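PDB 4GM2: ATP-dependent Clp protease proteolytic subunit from Plasmodium falciparum, which forms a seven-membered ring and is regarded as the inactive subunit of the apicoplast caseinolytic (Clp) protease complex, related to serine peptidases of family S14. Local coordinates for residues A[81-86]-A[156-161]; A[111-116]-A[164-169]; A[134-139]-A[179-184]. All blocks are in the same frame, centred on the assembly; numbering follows the deposited sequence.

Interactions 1 and 2 pack helix 148-170 against helices 81-94 and 110-116; interaction 3 joins the loop after strand 130-133 to the chain at the end of helix 174-180. The first two use successive parts of helix 148-170, with centres about 11 Å apart, and they merge: Val85 packs on Leu114 and Ile86 on Ile165. Interaction 3 lies about 13 Å from the centre of interaction 1 and 14 Å from that of interaction 2. It touches interaction 1 where Ile82 CD1 lies 3.5 Å from Tyr137 O. Judged by local sequence, interaction 3 probably holds the positions of the histidine and aspartate of the ClpP catalytic triad, whereas interactions 1 and 2 are structural packing.

Interaction 1: residues A[81-86]-A[156-161]; sequences GITDVI and MNTKKK
Ile82, Thr83 and Ile86 face Thr158 and Lys161 across helix segments 81-86 and 156-161, whose axes come to 10.6 Å and whose N-to-C directions differ by 52°. Thr158 is the middle of the contact. Its OG1 lies beside the backbone N (chi1 -56°) and hydrogen-bonds back to Glu154 O, which puts the methyl CG2 anti to that N, where it meets Ile82 and Ile86. Ile82 CG2 touches this methyl at 3.7 Å. On the next turn Ile86 presents its outer methyl: CD1 touches both Thr158 CG2, at 4.1 Å, and the first methylene of Lys161. Ile86 and Lys161 cross at about a right angle, CD1 to CB being 4.0 Å. Thr83 adds its own methyl beside Thr158, its hydroxyl being turned to Asn80 O. Lysine suits the edge because its aliphatic base covers Ile86 while the extended chain carries NZ to a weak hydrogen bond with Asn128 O of a second subunit. That subunit also packs on Thr83 and Ile86. With no hydrogen bond crossing between the segments, their contact is one of methyl and methylene surfaces: each threonine pairs its hydroxyl with its own chain and offers carbon to the neighbouring helix.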
loop_
_atom_site.group_PDB
_atom_site.type_symbol
_atom_site.label_atom_id
_atom_site.label_comp_id
_atom_site.label_asym_id
_atom_site.label_seq_id
_atom_site.Cartn_x
_atom_site.Cartn_y
_atom_site.Cartn_z
ATOM N N GLY A 81 -10.626 22.194 17.358
ATOM C CA GLY A 81 -11.958 21.641 17.132
ATOM C C GLY A 81 -13.053 22.668 16.921
ATOM O O GLY A 81 -13.803 22.582 15.952
ATOM N N ILE A 82 -13.134 23.645 17.822
ATOM C CA ILE A 82 -14.190 24.664 17.792
ATOM C C ILE A 82 -14.170 25.529 16.517
ATOM O O ILE A 82 -15.215 25.756 15.901
ATOM C CB ILE A 82 -14.166 25.545 19.065
ATOM C CG1 ILE A 82 -14.296 24.666 20.313
ATOM C CG2 ILE A 82 -15.301 26.560 19.044
ATOM C CD1 ILE A 82 -13.887 25.333 21.611
ATOM N N THR A 83 -12.991 26.003 16.123
ATOM C CA THR A 83 -12.868 26.795 14.899
ATOM C C THR A 83 -13.084 25.931 13.666
ATOM O O THR A 83 -13.588 26.421 12.653
ATOM C CB THR A 83 -11.505 27.491 14.773
ATOM O OG1 THR A 83 -10.466 26.528 14.971
ATOM C CG2 THR A 83 -11.375 28.614 15.787
ATOM N N ASP A 84 -12.695 24.658 13.759
ATOM C CA ASP A 84 -12.900 23.698 12.676
ATOM C C ASP A 84 -14.378 23.521 12.375
ATOM O O ASP A 84 -14.782 23.537 11.213
ATOM C CB ASP A 84 -12.276 22.341 13.013
ATOM C CG ASP A 84 -10.790 22.279 12.708
ATOM O OD1 ASP A 84 -10.242 23.258 12.151
ATOM O OD2 ASP A 84 -10.167 21.240 13.024
ATOM N N VAL A 85 -15.180 23.356 13.427
ATOM C CA VAL A 85 -16.622 23.201 13.267
ATOM C C VAL A 85 -17.272 24.531 12.868
ATOM O O VAL A 85 -18.219 24.537 12.082
ATOM C CB VAL A 85 -17.291 22.528 14.494
ATOM C CG1 VAL A 85 -17.444 23.496 15.655
ATOM C CG2 VAL A 85 -18.644 21.955 14.118
ATOM N N ILE A 86 -16.750 25.647 13.386
ATOM C CA ILE A 86 -17.198 26.979 12.960
ATOM C C ILE A 86 -16.949 27.137 11.462
ATOM O O ILE A 86 -17.782 27.697 10.735
ATOM C CB ILE A 86 -16.505 28.130 13.734
ATOM C CG1 ILE A 86 -17.008 28.201 15.181
ATOM C CG2 ILE A 86 -16.769 29.473 13.060
ATOM C CD1 ILE A 86 -16.145 29.050 16.098
ATOM N N MET A 156 -11.830 35.179 22.677
ATOM C CA MET A 156 -13.105 35.830 22.978
ATOM C C MET A 156 -14.084 35.808 21.808
ATOM O O MET A 156 -15.284 35.605 22.005
ATOM C CB MET A 156 -12.876 37.266 23.450
ATOM C CG MET A 156 -12.190 37.386 24.804
ATOM S SD MET A 156 -13.172 36.749 26.178
ATOM C CE MET A 156 -12.699 35.023 26.194
ATOM N N ASN A 157 -13.569 36.027 20.598
ATOM C CA ASN A 157 -14.387 35.981 19.389
ATOM C C ASN A 157 -14.901 34.580 19.127
ATOM O O ASN A 157 -16.036 34.413 18.686
ATOM C CB ASN A 157 -13.603 36.468 18.168
ATOM C CG ASN A 157 -13.262 37.942 18.237
ATOM O OD1 ASN A 157 -14.021 38.751 18.776
ATOM N ND2 ASN A 157 -12.111 38.301 17.683
ATOM N N THR A 158 -14.054 33.585 19.395
ATOM C CA THR A 158 -14.404 32.177 19.227
ATOM C C THR A 158 -15.510 31.801 20.204
ATOM O O THR A 158 -16.483 31.148 19.823
ATOM C CB THR A 158 -13.177 31.262 19.426
ATOM O OG1 THR A 158 -12.136 31.659 18.528
ATOM C CG2 THR A 158 -13.524 29.808 19.158
ATOM N N LYS A 159 -15.355 32.229 21.455
ATOM C CA LYS A 159 -16.365 32.022 22.488
ATOM C C LYS A 159 -17.683 32.698 22.107
ATOM O O LYS A 159 -18.763 32.184 22.410
ATOM C CB LYS A 159 -15.867 32.545 23.842
ATOM N N LYS A 160 -17.584 33.842 21.435
ATOM C CA LYS A 160 -18.756 34.596 20.993
ATOM C C LYS A 160 -19.476 33.905 19.828
ATOM O O LYS A 160 -20.707 33.835 19.814
ATOM C CB LYS A 160 -18.355 36.027 20.617
ATOM C CG LYS A 160 -19.457 37.063 20.788
ATOM N N LYS A 161 -18.705 33.386 18.869
ATOM C CA LYS A 161 -19.253 32.761 17.663
ATOM C C LYS A 161 -20.012 31.473 17.954
ATOM O O LYS A 161 -21.071 31.229 17.372
ATOM C CB LYS A 161 -18.148 32.473 16.647
ATOM C CG LYS A 161 -17.630 33.694 15.914
ATOM C CD LYS A 161 -16.308 33.386 15.234
ATOM C CE LYS A 161 -15.621 34.658 14.775
ATOM N NZ LYS A 161 -14.230 34.357 14.341
#

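Interaction 2: residues A[111-116]-A[164-169]; sequences ACILAS and EIISKN
Ser116 swings OG between its own backbone N and carbonyl carbon (chi1 63°), and Asn169 sets its amide beside its backbone N (chi1 -64°), so that hydroxyl and amide nitrogen face each other between the helices. Asn169 ND2 donates to Ser116 OG at 2.9 Å. The N-H points fairly straight at the oxygen, at 153°, and the hydroxyl lies a little out of the amide plane. The serine passes the chain of bonds on: Ser116 OG donates to Ile113 O at 2.8 Å, one turn back in its own helix. The hydroxyl therefore takes part in two bonds, accepting from the asparagine and donating to the carbonyl, as suits a polar group in a buried place. Asn169 ND2 has a further hydrogen-bond partner in Ser117 OG, which helps fix the rotation of the amide.

One turn earlier the contact is wholly apolar. Ile113 uses both its branches: CG2 meets Ile165 CG2 at 4.0 Å, and CG1 meets Ile166 CD1 at 3.9 Å. It crosses each of these isoleucines at about a right angle, so methyl and methylene groups touch at points instead of lying alongside. Branched isoleucine suits this place because a single residue can fill the space toward two neighbours on the opposite helix.

The axes of the two segments approach to 10.0 Å. Arg123 NH1 hydrogen-bonds to both Ser116 O and Asn169 O, joining the ends of the two segments to the strand 123-125. Around the isoleucines, Ile165 extends the packing to Ile86 and Val89 of helix 81-94, and Ile166 to Ile177 of helix 174-180. On the far side of helix 110-116, Leu114 and Ala115 pack on strand 61-67 of the parallel sheet.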
loop_
_atom_site.group_PDB
_atom_site.type_symbol
_atom_site.label_atom_id
_atom_site.label_comp_id
_atom_site.label_asym_id
_atom_site.label_seq_id
_atom_site.Cartn_x
_atom_site.Cartn_y
_atom_site.Cartn_z
ATOM N N ALA A 111 -19.620 18.166 17.730
ATOM C CA ALA A 111 -20.452 17.332 16.871
ATOM C C ALA A 111 -21.935 17.664 17.052
ATOM O O ALA A 111 -22.727 17.513 16.120
ATOM C CB ALA A 111 -20.190 15.859 17.133
ATOM N N CYS A 112 -22.300 18.121 18.250
ATOM C CA CYS A 112 -23.665 18.575 18.528
ATOM C C CYS A 112 -23.965 19.893 17.812
ATOM O O CYS A 112 -25.051 20.067 17.251
ATOM C CB CYS A 112 -23.896 18.719 20.031
ATOM S SG CYS A 112 -25.587 19.149 20.501
ATOM N N ILE A 113 -23.002 20.812 17.840
ATOM C CA ILE A 113 -23.082 22.068 17.091
ATOM C C ILE A 113 -23.293 21.766 15.608
ATOM O O ILE A 113 -24.173 22.344 14.954
ATOM C CB ILE A 113 -21.793 22.904 17.272
ATOM C CG1 ILE A 113 -21.648 23.353 18.728
ATOM C CG2 ILE A 113 -21.781 24.104 16.332
ATOM C CD1 ILE A 113 -20.249 23.788 19.103
ATOM N N LEU A 114 -22.485 20.845 15.095
ATOM C CA LEU A 114 -22.563 20.425 13.706
ATOM C C LEU A 114 -23.938 19.865 13.358
ATOM O O LEU A 114 -24.526 20.259 12.353
ATOM C CB LEU A 114 -21.474 19.397 13.398
ATOM C CG LEU A 114 -21.232 19.107 11.920
ATOM C CD1 LEU A 114 -20.947 20.397 11.165
ATOM C CD2 LEU A 114 -20.091 18.114 11.762
ATOM N N ALA A 115 -24.444 18.961 14.195
ATOM C CA ALA A 115 -25.762 18.361 13.987
ATOM C C ALA A 115 -26.894 19.402 13.924
ATOM O O ALA A 115 -27.760 19.334 13.049
ATOM C CB ALA A 115 -26.043 17.314 15.054
ATOM N N SER A 116 -26.871 20.366 14.840
ATOM C CA SER A 116 -27.895 21.410 14.897
ATOM C C SER A 116 -27.769 22.424 13.756
ATOM O O SER A 116 -28.629 23.296 13.593
ATOM C CB SER A 116 -27.824 22.146 16.236
ATOM O OG SER A 116 -26.575 22.810 16.375
ATOM N N GLU A 164 -23.213 32.220 19.380
ATOM C CA GLU A 164 -24.010 32.808 18.303
ATOM C C GLU A 164 -24.648 31.742 17.409
ATOM O O GLU A 164 -25.829 31.831 17.066
ATOM C CB GLU A 164 -23.130 33.741 17.471
ATOM C CG GLU A 164 -23.851 34.936 16.875
ATOM C CD GLU A 164 -22.903 36.077 16.546
ATOM O OE1 GLU A 164 -22.894 36.512 15.375
ATOM O OE2 GLU A 164 -22.167 36.539 17.452
ATOM N N ILE A 165 -23.855 30.738 17.041
ATOM C CA ILE A 165 -24.316 29.616 16.227
ATOM C C ILE A 165 -25.401 28.807 16.951
ATOM O O ILE A 165 -26.469 28.561 16.390
ATOM C CB ILE A 165 -23.133 28.712 15.803
ATOM C CG1 ILE A 165 -22.192 29.482 14.866
ATOM C CG2 ILE A 165 -23.621 27.425 15.148
ATOM C CD1 ILE A 165 -20.840 28.835 14.648
ATOM N N ILE A 166 -25.135 28.412 18.198
ATOM C CA ILE A 166 -26.084 27.611 18.971
ATOM C C ILE A 166 -27.372 28.387 19.249
ATOM O O ILE A 166 -28.471 27.830 19.157
ATOM C CB ILE A 166 -25.462 27.089 20.283
ATOM C CG1 ILE A 166 -24.257 26.197 19.978
ATOM C CG2 ILE A 166 -26.488 26.306 21.097
ATOM C CD1 ILE A 166 -23.365 25.926 21.170
ATOM N N SER A 167 -27.232 29.672 19.571
ATOM C CA SER A 167 -28.387 30.553 19.773
ATOM C C SER A 167 -29.280 30.636 18.536
ATOM O O SER A 167 -30.506 30.628 18.660
ATOM C CB SER A 167 -27.940 31.953 20.182
ATOM O OG SER A 167 -27.255 31.921 21.417
ATOM N N LYS A 168 -28.659 30.713 17.358
ATOM C CA LYS A 168 -29.390 30.769 16.094
ATOM C C LYS A 168 -30.076 29.442 15.773
ATOM O O LYS A 168 -31.243 29.428 15.382
ATOM C CB LYS A 168 -28.466 31.181 14.942
ATOM C CG LYS A 168 -29.208 31.724 13.724
ATOM C CD LYS A 168 -28.310 31.876 12.500
ATOM C CE LYS A 168 -28.219 30.583 11.698
ATOM N NZ LYS A 168 -27.404 30.738 10.460
ATOM N N ASN A 169 -29.347 28.339 15.943
ATOM C CA ASN A 169 -29.851 26.996 15.641
ATOM C C ASN A 169 -31.049 26.589 16.498
ATOM O O ASN A 169 -31.971 25.925 16.016
ATOM C CB ASN A 169 -28.734 25.950 15.786
ATOM C CG ASN A 169 -27.603 26.141 14.784
ATOM O OD1 ASN A 169 -27.672 26.987 13.894
ATOM N ND2 ASN A 169 -26.550 25.344 14.929
#

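Interaction 3: residues A[134-139]-A[179-184]; sequences NQSYSI and NVLERD
Two main-chain N-H groups, of Gln135 and Ser136, donate across the contact, one to the carboxylate of Asp184 and one to the backbone carbonyl of Leu181, and these bonds hold the loop after strand 130-133 against the chain that leaves helix 174-180. Gln135 N donates to Asp184 OD1 at 2.7 Å, meeting the carboxylate oxygen nearly along its C-O bond. Ser136 N donates to Leu181 O at 2.8 Å, in the plane of the carbonyl and nearly straight at 161°. An aspartate suits its place because its short side chain can offer an oxygen to a main-chain N-H. Within 179-184, Arg183 NH1 turns back to make a hydrogen bond with Glu182 O, from above the carbonyl plane. Farther along the loop, Tyr137 OH hydrogen-bonds to Asp70 OD2.

A weaker CA-H...O contact shares the acceptor of Ser136 N: Gln135 CA lies 3.3 Å from Leu181 O.

Van der Waals contacts fill in the rest. The fork of Leu181 divides its contacts, CD2 reaching Asn134 O at 3.6 Å and CD1 lying beside Ser136 OG, which CB also meets. Leu181, a buried residue, also packs on Ile163 of helix 148-170. Gln135, with CG anti to its backbone N (chi1 -178°), runs its aliphatic part over the main chain, CG being 3.5 Å from Glu182 O. The first side-chain bond of Asn134 leads away from 179-184, though CB still comes to 4.0 Å from Asp184 OD1.

The arrangement probably corresponds to the histidine and aspartate part of the catalytic triad in ClpP peptidases. By local sequence Asn134 appears to occupy the histidine position and Asp184 that of the aspartate. An asparagine in place of the histidine is consistent with an inactive subunit that keeps the ClpP fold.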
loop_
_atom_site.group_PDB
_atom_site.type_symbol
_atom_site.label_atom_id
_atom_site.label_comp_id
_atom_site.label_asym_id
_atom_site.label_seq_id
_atom_site.Cartn_x
_atom_site.Cartn_y
_atom_site.Cartn_z
ATOM N N ASN A 134 -20.827 20.853 25.814
ATOM C CA ASN A 134 -19.819 20.992 26.856
ATOM C C ASN A 134 -19.832 22.392 27.446
ATOM O O ASN A 134 -20.174 23.363 26.761
ATOM C CB ASN A 134 -18.420 20.670 26.322
ATOM C CG ASN A 134 -18.327 19.284 25.708
ATOM O OD1 ASN A 134 -18.877 18.315 26.235
ATOM N ND2 ASN A 134 -17.616 19.185 24.590
ATOM N N GLN A 135 -19.468 22.483 28.723
ATOM C CA GLN A 135 -19.255 23.763 29.382
ATOM C C GLN A 135 -18.188 24.528 28.604
ATOM O O GLN A 135 -17.113 23.986 28.325
ATOM C CB GLN A 135 -18.809 23.542 30.826
ATOM C CG GLN A 135 -18.610 24.822 31.622
ATOM C CD GLN A 135 -17.751 24.624 32.853
ATOM O OE1 GLN A 135 -17.022 25.528 33.260
ATOM N NE2 GLN A 135 -17.826 23.440 33.452
ATOM N N SER A 136 -18.497 25.773 28.244
ATOM C CA SER A 136 -17.616 26.596 27.411
ATOM C C SER A 136 -16.155 26.505 27.838
ATOM O O SER A 136 -15.821 26.670 29.015
ATOM C CB SER A 136 -18.082 28.051 27.388
ATOM O OG SER A 136 -19.280 28.180 26.647
ATOM N N TYR A 137 -15.298 26.224 26.863
ATOM C CA TYR A 137 -13.895 25.938 27.115
ATOM C C TYR A 137 -13.016 26.507 26.009
ATOM O O TYR A 137 -13.451 26.648 24.861
ATOM C CB TYR A 137 -13.675 24.422 27.248
ATOM C CG TYR A 137 -14.062 23.612 26.020
ATOM C CD1 TYR A 137 -13.088 23.031 25.208
ATOM C CD2 TYR A 137 -15.405 23.425 25.671
ATOM C CE1 TYR A 137 -13.438 22.292 24.083
ATOM C CE2 TYR A 137 -15.764 22.691 24.550
ATOM C CZ TYR A 137 -14.779 22.126 23.761
ATOM O OH TYR A 137 -15.137 21.397 22.652
ATOM N N SER A 138 -11.783 26.846 26.372
ATOM C CA SER A 138 -10.764 27.225 25.404
ATOM C C SER A 138 -9.511 26.401 25.641
ATOM O O SER A 138 -9.167 26.093 26.782
ATOM C CB SER A 138 -10.441 28.716 25.502
ATOM O OG SER A 138 -11.462 29.494 24.903
ATOM N N ILE A 139 -8.839 26.033 24.557
ATOM C CA ILE A 139 -7.606 25.264 24.661
ATOM C C ILE A 139 -6.414 26.122 24.249
ATOM O O ILE A 139 -6.379 26.665 23.141
ATOM C CB ILE A 139 -7.651 23.954 23.831
ATOM C CG1 ILE A 139 -8.875 23.109 24.194
ATOM C CG2 ILE A 139 -6.389 23.130 24.047
ATOM C CD1 ILE A 139 -10.027 23.257 23.228
ATOM N N ASN A 179 -25.840 31.078 29.507
ATOM C CA ASN A 179 -26.214 30.536 30.815
ATOM C C ASN A 179 -26.113 29.011 30.880
ATOM O O ASN A 179 -25.677 28.448 31.889
ATOM C CB ASN A 179 -27.640 30.989 31.157
ATOM C CG ASN A 179 -28.162 30.386 32.446
ATOM O OD1 ASN A 179 -27.792 30.812 33.542
ATOM N ND2 ASN A 179 -29.046 29.399 32.321
ATOM N N VAL A 180 -26.517 28.352 29.797
ATOM C CA VAL A 180 -26.555 26.894 29.739
ATOM C C VAL A 180 -25.196 26.289 29.364
ATOM O O VAL A 180 -25.013 25.070 29.423
ATOM C CB VAL A 180 -27.678 26.404 28.791
ATOM C CG1 VAL A 180 -27.197 26.319 27.347
ATOM C CG2 VAL A 180 -28.226 25.068 29.257
ATOM N N LEU A 181 -24.250 27.147 28.981
ATOM C CA LEU A 181 -22.896 26.705 28.648
ATOM C C LEU A 181 -21.928 26.845 29.826
ATOM O O LEU A 181 -20.711 26.711 29.666
ATOM C CB LEU A 181 -22.362 27.441 27.412
ATOM C CG LEU A 181 -22.913 27.067 26.029
ATOM C CD1 LEU A 181 -22.138 27.791 24.939
ATOM C CD2 LEU A 181 -22.899 25.564 25.783
ATOM N N GLU A 182 -22.480 27.113 31.008
ATOM C CA GLU A 182 -21.700 27.150 32.244
ATOM C C GLU A 182 -21.736 25.789 32.939
ATOM O O GLU A 182 -21.075 25.581 33.958
ATOM C CB GLU A 182 -22.212 28.257 33.172
ATOM C CG GLU A 182 -21.931 29.661 32.657
ATOM C CD GLU A 182 -22.537 30.750 33.522
ATOM O OE1 GLU A 182 -23.193 31.653 32.960
ATOM O OE2 GLU A 182 -22.360 30.709 34.759
ATOM N N ARG A 183 -22.513 24.870 32.367
ATOM C CA ARG A 183 -22.636 23.498 32.849
ATOM C C ARG A 183 -22.689 22.555 31.654
ATOM O O ARG A 183 -23.096 22.958 30.565
ATOM C CB ARG A 183 -23.919 23.331 33.673
ATOM C CG ARG A 183 -23.922 24.001 35.039
ATOM C CD ARG A 183 -23.210 23.152 36.081
ATOM N NE ARG A 183 -23.248 23.768 37.406
ATOM C CZ ARG A 183 -22.371 24.667 37.852
ATOM N NH1 ARG A 183 -21.370 25.076 37.081
ATOM N NH2 ARG A 183 -22.499 25.162 39.077
ATOM N N ASP A 184 -22.279 21.305 31.853
ATOM C CA ASP A 184 -22.472 20.260 30.846
ATOM C C ASP A 184 -23.939 19.848 30.812
ATOM O O ASP A 184 -24.541 19.589 31.857
ATOM C CB ASP A 184 -21.597 19.040 31.149
ATOM C CG ASP A 184 -20.131 19.273 30.834
ATOM O OD1 ASP A 184 -19.812 20.206 30.068
ATOM O OD2 ASP A 184 -19.293 18.505 31.349
#